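Local coordinates for protein beta-galactosidase (Bacteroides thetaiotaomicron, PDB 5MUJ) that probably acts as an arabinofuranosidase-type glycoside hydrolase on rhamnogalacturonan II, a complex plant pectin, whose chain B glycan it binds, at residues N120-F125 against M148-G153; L165-A170 against L203-S208. All blocks are in the same frame, centred on the assembly; numbering follows the deposited sequence.

In the fold
The five four-stranded antiparallel sheets of this chain fit a five-bladed beta-propeller, and the two contacts illustrate its two levels of packing. Interaction 1 pairs the first two strands of one blade; interaction 2 sets that blade's third strand against the first strand of the next. They lie about 7 Å apart, centre to centre. M148 O meets A170 N at 2.8 Å within the sheet, and T149 OG1 and S208 OG, 2.5 Å apart, probably share a hydrogen bond between blades. The bound glycan is reached unequally: L203, T204 and Y206 belong to its pocket, whereas the I151 side chain stays about 8 Å from a rhamnose.

Interaction 1 (N120-F125 against M148-G153); sequences NQRGGF and MTYIGG
G123 and I151 exchange both backbone hydrogen bonds, G123 N reaching I151 O at 2.9 Å in an almost straight line and I151 N returning to G123 O. F125 and T149 form the next hydrogen-bonded pair of the antiparallel ladder, with F125 N 2.8 Å from T149 O. A water bridges F125 O and T149 OG1, a hydroxyl that also bonds S208. At the other end N120 and Q121 both face G153 in a classic beta bulge: N120 N meets G153 O at 3.3 Å, while the bonds between Q121 and G153 are weak.

Apolar packing divides between the two faces. On one, the F125 ring turns its edge to I151, with F125 CZ 3.9 Å from I151 CD1; its CG stands beside the backbone N (chi1 -46°), which leans the ring along the neighbouring strand. Replacing F125 by an alanine is likely to leave a gap beside the I151 tip and take away a surface on which K207 packs. On the other face the selenomethionine M148 lays SE 4.1 Å from CA of G124, which has no side chain.

The polar pair shares this second face. R122 presents the edge of its guanidinium to Y150 OH, NH1 lying 3.5 Å away without a hydrogen bond, the planes 87° apart; both atoms instead bond D118 OD2. R122 NE bonds S111 O, and E181 gives NH2 a salt bridge.

Strand 146-153 thus lies between strands 121-126 and 166-172, while L110 of strand 104-110 packs on R122, M148 and Y150, and strand 204-212 meets F125 and T149 on the opposite face.

Interaction 2 (L165-A170 against L203-S208); sequences LFVGLA and LTQYKS. With 8PK (4-O-[(1R)-1-hydroxyethyl]-2-O-methyl-alpha-L-fucopyranose), chain B.
L165 meets segment 203-208 through both ends of its backbone. Its N donates to T204 OG1 at 3.0 Å, and its O accepts from Q205 N at 2.8 Å, the donor tilted 31° from the carbonyl plane. The T204 hydroxyl is used twice: with OG1 anti to the backbone N (chi1 172°) it lies alongside L165 to take that N-H, and it passes its own proton to Q205 O. The leucine side chain runs beside T204, pointing the same way, and carries L165 CD1 to 4.1 Å from Y206 CE1.

The F166 side chain sets off away from segment 203-208, though its CB still lies near Q205 NE2. Its CA is 3.4 Å from Q205 NE2, and the same amide nitrogen sits at the edge of the phenyl ring. Q205 extends beyond CG to get there, and NE2 has a weak hydrogen bond to L190 O.

V167 crosses Q205 at about a right angle, with CG2 against its CB, while V167 CG1 comes 3.5 Å from S208 OG, whose polar partner is T149. Beyond V167 the two strands, inclined at 46°, part company.

The contact joins the third strand of one blade to the first strand of the next, consistent with a five-bladed beta-propeller; one backbone bond and one side-chain bond hold it at L165, and side chains pack beyond. Y206 OH touches C2 of the methylated fucose residue 8PK at 3.3 Å, T204 CG2 packs on 8PK C10 at 3.6 Å, and K238 adds a hydrogen bond to the sugar. This blade junction therefore lies at the edge of the glycan pocket, which L203, T204 and Y206 line.

Interaction 1 (N120-F125 against M148-G153)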
loop_
_atom_site.group_PDB
_atom_site.type_symbol
_atom_site.label_atom_id
_atom_site.label_comp_id
_atom_site.label_asym_id
_atom_site.label_seq_id
_atom_site.Cartn_x
_atom_site.Cartn_y
_atom_site.Cartn_z
ATOM N N ASN A 120 -14.292 -5.945 12.279
ATOM C CA ASN A 120 -14.262 -6.865 11.118
ATOM C C ASN A 120 -13.193 -6.574 10.046
ATOM O O ASN A 120 -12.883 -7.459 9.245
ATOM C CB ASN A 120 -15.664 -6.917 10.468
ATOM C CG ASN A 120 -16.690 -7.579 11.359
ATOM O OD1 ASN A 120 -16.359 -8.489 12.124
ATOM N ND2 ASN A 120 -17.952 -7.159 11.252
ATOM N N GLN A 121 -12.604 -5.370 10.051
ATOM C CA GLN A 121 -11.580 -4.971 9.074
ATOM C C GLN A 121 -10.408 -4.328 9.775
ATOM O O GLN A 121 -10.576 -3.319 10.456
ATOM C CB GLN A 121 -12.126 -3.980 8.042
ATOM C CG GLN A 121 -13.436 -4.420 7.369
ATOM C CD GLN A 121 -13.215 -5.488 6.297
ATOM O OE1 GLN A 121 -12.101 -5.706 5.862
ATOM N NE2 GLN A 121 -14.267 -6.135 5.874
ATOM N N ARG A 122 -9.238 -4.976 9.677
ATOM C CA ARG A 122 -8.018 -4.558 10.373
ATOM C C ARG A 122 -6.844 -4.737 9.416
ATOM O O ARG A 122 -6.082 -5.720 9.534
ATOM C CB ARG A 122 -7.796 -5.420 11.640
ATOM C CG ARG A 122 -8.944 -5.334 12.666
ATOM C CD ARG A 122 -8.762 -4.273 13.731
ATOM N NE ARG A 122 -7.873 -4.752 14.772
ATOM C CZ ARG A 122 -7.117 -4.014 15.576
ATOM N NH1 ARG A 122 -7.172 -2.683 15.561
ATOM N NH2 ARG A 122 -6.321 -4.624 16.454
ATOM N N GLY A 123 -6.667 -3.831 8.452
ATOM C CA GLY A 123 -5.622 -4.003 7.417
ATOM C C GLY A 123 -4.561 -2.935 7.528
ATOM O O GLY A 123 -4.735 -1.813 7.071
ATOM N N GLY A 124 -3.361 -3.301 7.983
ATOM C CA GLY A 124 -2.368 -2.338 8.428
ATOM C C GLY A 124 -1.148 -2.071 7.580
ATOM O O GLY A 124 -0.691 -2.944 6.797
ATOM N N PHE A 125 -0.560 -0.881 7.792
ATOM C CA PHE A 125 0.491 -0.323 6.984
ATOM C C PHE A 125 1.466 0.405 7.920
ATOM O O PHE A 125 1.244 1.509 8.402
ATOM C CB PHE A 125 -0.017 0.646 5.940
ATOM C CG PHE A 125 -1.212 0.143 5.183
ATOM C CD1 PHE A 125 -1.097 -0.819 4.200
ATOM C CD2 PHE A 125 -2.457 0.619 5.503
ATOM C CE1 PHE A 125 -2.227 -1.285 3.533
ATOM C CE2 PHE A 125 -3.594 0.177 4.861
ATOM C CZ PHE A 125 -3.486 -0.792 3.878
HETATM N N MSE A 148 1.695 2.629 13.058
HETATM C CA MSE A 148 1.038 1.991 11.919
HETATM C C MSE A 148 -0.300 2.643 11.716
HETATM O O MSE A 148 -0.958 3.004 12.690
HETATM C CB MSE A 148 0.841 0.528 12.280
HETATM C CG MSE A 148 0.039 -0.295 11.291
HETATM SE SE MSE A 148 -0.321 -2.073 12.020
HETATM C CE MSE A 148 1.009 -2.817 10.806
ATOM N N THR A 149 -0.701 2.826 10.471
ATOM C CA THR A 149 -2.084 3.171 10.159
ATOM C C THR A 149 -2.728 1.989 9.493
ATOM O O THR A 149 -2.067 1.117 8.979
ATOM C CB THR A 149 -2.238 4.401 9.255
ATOM O OG1 THR A 149 -1.601 4.141 7.994
ATOM C CG2 THR A 149 -1.662 5.643 9.950
ATOM N N TYR A 150 -4.050 1.981 9.462
ATOM C CA TYR A 150 -4.804 0.843 8.951
ATOM C C TYR A 150 -6.184 1.164 8.356
ATOM O O TYR A 150 -6.826 2.218 8.670
ATOM C CB TYR A 150 -4.891 -0.276 10.002
ATOM C CG TYR A 150 -5.676 0.032 11.266
ATOM C CD1 TYR A 150 -7.041 -0.266 11.362
ATOM C CD2 TYR A 150 -5.046 0.542 12.385
ATOM C CE1 TYR A 150 -7.749 -0.030 12.546
ATOM C CE2 TYR A 150 -5.744 0.789 13.577
ATOM C CZ TYR A 150 -7.087 0.494 13.660
ATOM O OH TYR A 150 -7.728 0.742 14.873
ATOM N N ILE A 151 -6.616 0.286 7.458
ATOM C CA ILE A 151 -8.013 0.207 6.974
ATOM C C ILE A 151 -8.817 -0.431 8.107
ATOM O O ILE A 151 -8.538 -1.598 8.491
ATOM C CB ILE A 151 -8.100 -0.646 5.683
ATOM C CG1 ILE A 151 -7.474 0.103 4.505
ATOM C CG2 ILE A 151 -9.514 -1.155 5.434
ATOM C CD1 ILE A 151 -7.302 -0.720 3.250
ATOM N N GLY A 152 -9.792 0.306 8.659
ATOM C CA GLY A 152 -10.631 -0.204 9.719
ATOM C C GLY A 152 -12.101 -0.095 9.380
ATOM O O GLY A 152 -12.483 0.804 8.635
ATOM N N GLY A 153 -12.923 -0.993 9.910
ATOM C CA GLY A 153 -14.357 -0.950 9.630
ATOM C C GLY A 153 -15.102 -2.063 10.328
ATOM O O GLY A 153 -14.498 -3.020 10.827
HETATM O O HOH W 1 1.279 4.383 7.916
#

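Interaction 2 (L165-A170 against L203-S208)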
loop_
_atom_site.group_PDB
_atom_site.type_symbol
_atom_site.label_atom_id
_atom_site.label_comp_id
_atom_site.label_asym_id
_atom_site.label_seq_id
_atom_site.Cartn_x
_atom_site.Cartn_y
_atom_site.Cartn_z
ATOM N N LEU A 165 -14.963 2.076 5.021
ATOM C CA LEU A 165 -13.692 1.897 5.729
ATOM C C LEU A 165 -13.082 3.247 6.092
ATOM O O LEU A 165 -13.217 4.222 5.331
ATOM C CB LEU A 165 -12.744 1.062 4.916
ATOM C CG LEU A 165 -13.325 -0.190 4.324
ATOM C CD1 LEU A 165 -12.573 -0.495 3.030
ATOM C CD2 LEU A 165 -13.261 -1.350 5.296
ATOM N N PHE A 166 -12.531 3.337 7.300
ATOM C CA PHE A 166 -11.955 4.561 7.827
ATOM C C PHE A 166 -10.498 4.327 8.187
ATOM O O PHE A 166 -10.101 3.163 8.365
ATOM C CB PHE A 166 -12.726 5.069 9.074
ATOM C CG PHE A 166 -14.222 5.007 8.959
ATOM C CD1 PHE A 166 -14.878 5.487 7.825
ATOM C CD2 PHE A 166 -14.978 4.467 9.980
ATOM C CE1 PHE A 166 -16.264 5.418 7.720
ATOM C CE2 PHE A 166 -16.367 4.409 9.888
ATOM C CZ PHE A 166 -16.997 4.874 8.748
ATOM N N VAL A 167 -9.706 5.388 8.353
ATOM C CA VAL A 167 -8.284 5.282 8.745
ATOM C C VAL A 167 -8.114 5.140 10.252
ATOM O O VAL A 167 -8.376 6.013 11.025
ATOM C CB VAL A 167 -7.403 6.484 8.232
ATOM C CG1 VAL A 167 -5.881 6.251 8.398
ATOM C CG2 VAL A 167 -7.632 6.693 6.762
ATOM N N GLY A 168 -7.553 4.018 10.682
ATOM C CA GLY A 168 -7.186 3.843 12.075
ATOM C C GLY A 168 -5.696 4.041 12.371
ATOM O O GLY A 168 -4.873 4.105 11.465
ATOM N N LEU A 169 -5.377 4.164 13.650
ATOM C CA LEU A 169 -4.017 4.387 14.126
ATOM C C LEU A 169 -3.665 3.297 15.135
ATOM O O LEU A 169 -4.463 3.013 16.041
ATOM C CB LEU A 169 -3.894 5.732 14.850
ATOM C CG LEU A 169 -2.492 6.109 15.363
ATOM C CD1 LEU A 169 -1.483 6.291 14.228
ATOM C CD2 LEU A 169 -2.579 7.370 16.230
ATOM N N ALA A 170 -2.491 2.698 14.956
ATOM C CA ALA A 170 -1.953 1.712 15.882
ATOM C C ALA A 170 -0.537 2.017 16.211
ATOM O O ALA A 170 0.144 2.735 15.484
ATOM C CB ALA A 170 -2.080 0.315 15.329
ATOM N N LEU A 203 -16.860 8.483 0.067
ATOM C CA LEU A 203 -17.428 7.141 -0.042
ATOM C C LEU A 203 -16.802 6.144 0.957
ATOM O O LEU A 203 -17.493 5.381 1.627
ATOM C CB LEU A 203 -17.306 6.623 -1.478
ATOM C CG LEU A 203 -18.075 7.491 -2.495
ATOM C CD1 LEU A 203 -17.842 7.074 -3.951
ATOM C CD2 LEU A 203 -19.574 7.499 -2.181
ATOM N N THR A 204 -15.483 6.183 1.054
ATOM C CA THR A 204 -14.732 5.262 1.919
ATOM C C THR A 204 -13.281 5.656 1.793
ATOM O O THR A 204 -12.860 6.213 0.788
ATOM C CB THR A 204 -14.958 3.776 1.547
ATOM O OG1 THR A 204 -14.055 2.952 2.292
ATOM C CG2 THR A 204 -14.749 3.539 0.052
ATOM N N GLN A 205 -12.526 5.376 2.836
ATOM C CA GLN A 205 -11.081 5.518 2.802
ATOM C C GLN A 205 -10.477 4.156 2.534
ATOM O O GLN A 205 -11.106 3.121 2.767
ATOM C CB GLN A 205 -10.569 6.234 4.065
ATOM C CG GLN A 205 -11.137 7.699 4.032
ATOM C CD GLN A 205 -11.359 8.386 5.355
ATOM O OE1 GLN A 205 -11.568 9.631 5.391
ATOM N NE2 GLN A 205 -11.461 7.631 6.405
ATOM N N TYR A 206 -9.306 4.174 1.934
ATOM C CA TYR A 206 -8.605 2.923 1.667
ATOM C C TYR A 206 -7.163 2.986 2.278
ATOM O O TYR A 206 -7.023 3.392 3.453
ATOM C CB TYR A 206 -8.615 2.591 0.200
ATOM C CG TYR A 206 -9.959 2.286 -0.396
ATOM C CD1 TYR A 206 -10.562 1.055 -0.190
ATOM C CD2 TYR A 206 -10.633 3.213 -1.195
ATOM C CE1 TYR A 206 -11.761 0.714 -0.761
ATOM C CE2 TYR A 206 -11.861 2.894 -1.745
ATOM C CZ TYR A 206 -12.430 1.668 -1.528
ATOM O OH TYR A 206 -13.629 1.365 -2.130
ATOM N N LYS A 207 -6.116 2.590 1.534
ATOM C CA LYS A 207 -4.739 2.534 2.126
ATOM C C LYS A 207 -4.268 3.928 2.534
ATOM O O LYS A 207 -4.719 4.920 1.904
ATOM C CB LYS A 207 -3.721 1.879 1.158
ATOM C CG LYS A 207 -2.277 2.078 1.563
ATOM C CD LYS A 207 -1.265 1.115 0.931
ATOM C CE LYS A 207 0.150 1.421 1.405
ATOM N NZ LYS A 207 1.121 0.414 0.870
ATOM N N SER A 208 -3.497 4.020 3.618
ATOM C CA SER A 208 -2.785 5.202 4.074
ATOM C C SER A 208 -1.350 4.846 4.441
ATOM O O SER A 208 -1.061 3.690 4.753
ATOM C CB SER A 208 -3.456 5.759 5.341
ATOM O OG SER A 208 -3.405 4.767 6.376
HETATM O O9 8PK B . -19.980 1.786 -1.248
HETATM C C8 8PK B . -18.605 2.147 -1.196
HETATM C C10 8PK B . -18.125 2.193 0.238
HETATM O O4 8PK B . -17.827 1.227 -1.976
HETATM C C4 8PK B . -18.284 1.092 -3.324
HETATM C C5 8PK B . -17.952 -0.300 -3.819
HETATM C C6 8PK B . -18.564 -1.380 -2.919
HETATM O O5 8PK B . -16.518 -0.464 -3.886
HETATM C C3 8PK B . -17.662 2.150 -4.231
HETATM O O3 8PK B . -17.952 3.485 -3.805
HETATM C C2 8PK B . -16.164 1.952 -4.238
HETATM O O2 8PK B . -15.598 2.928 -5.123
HETATM C C7 8PK B . -14.847 3.956 -4.461
HETATM C C1 8PK B . -15.826 0.524 -4.670
#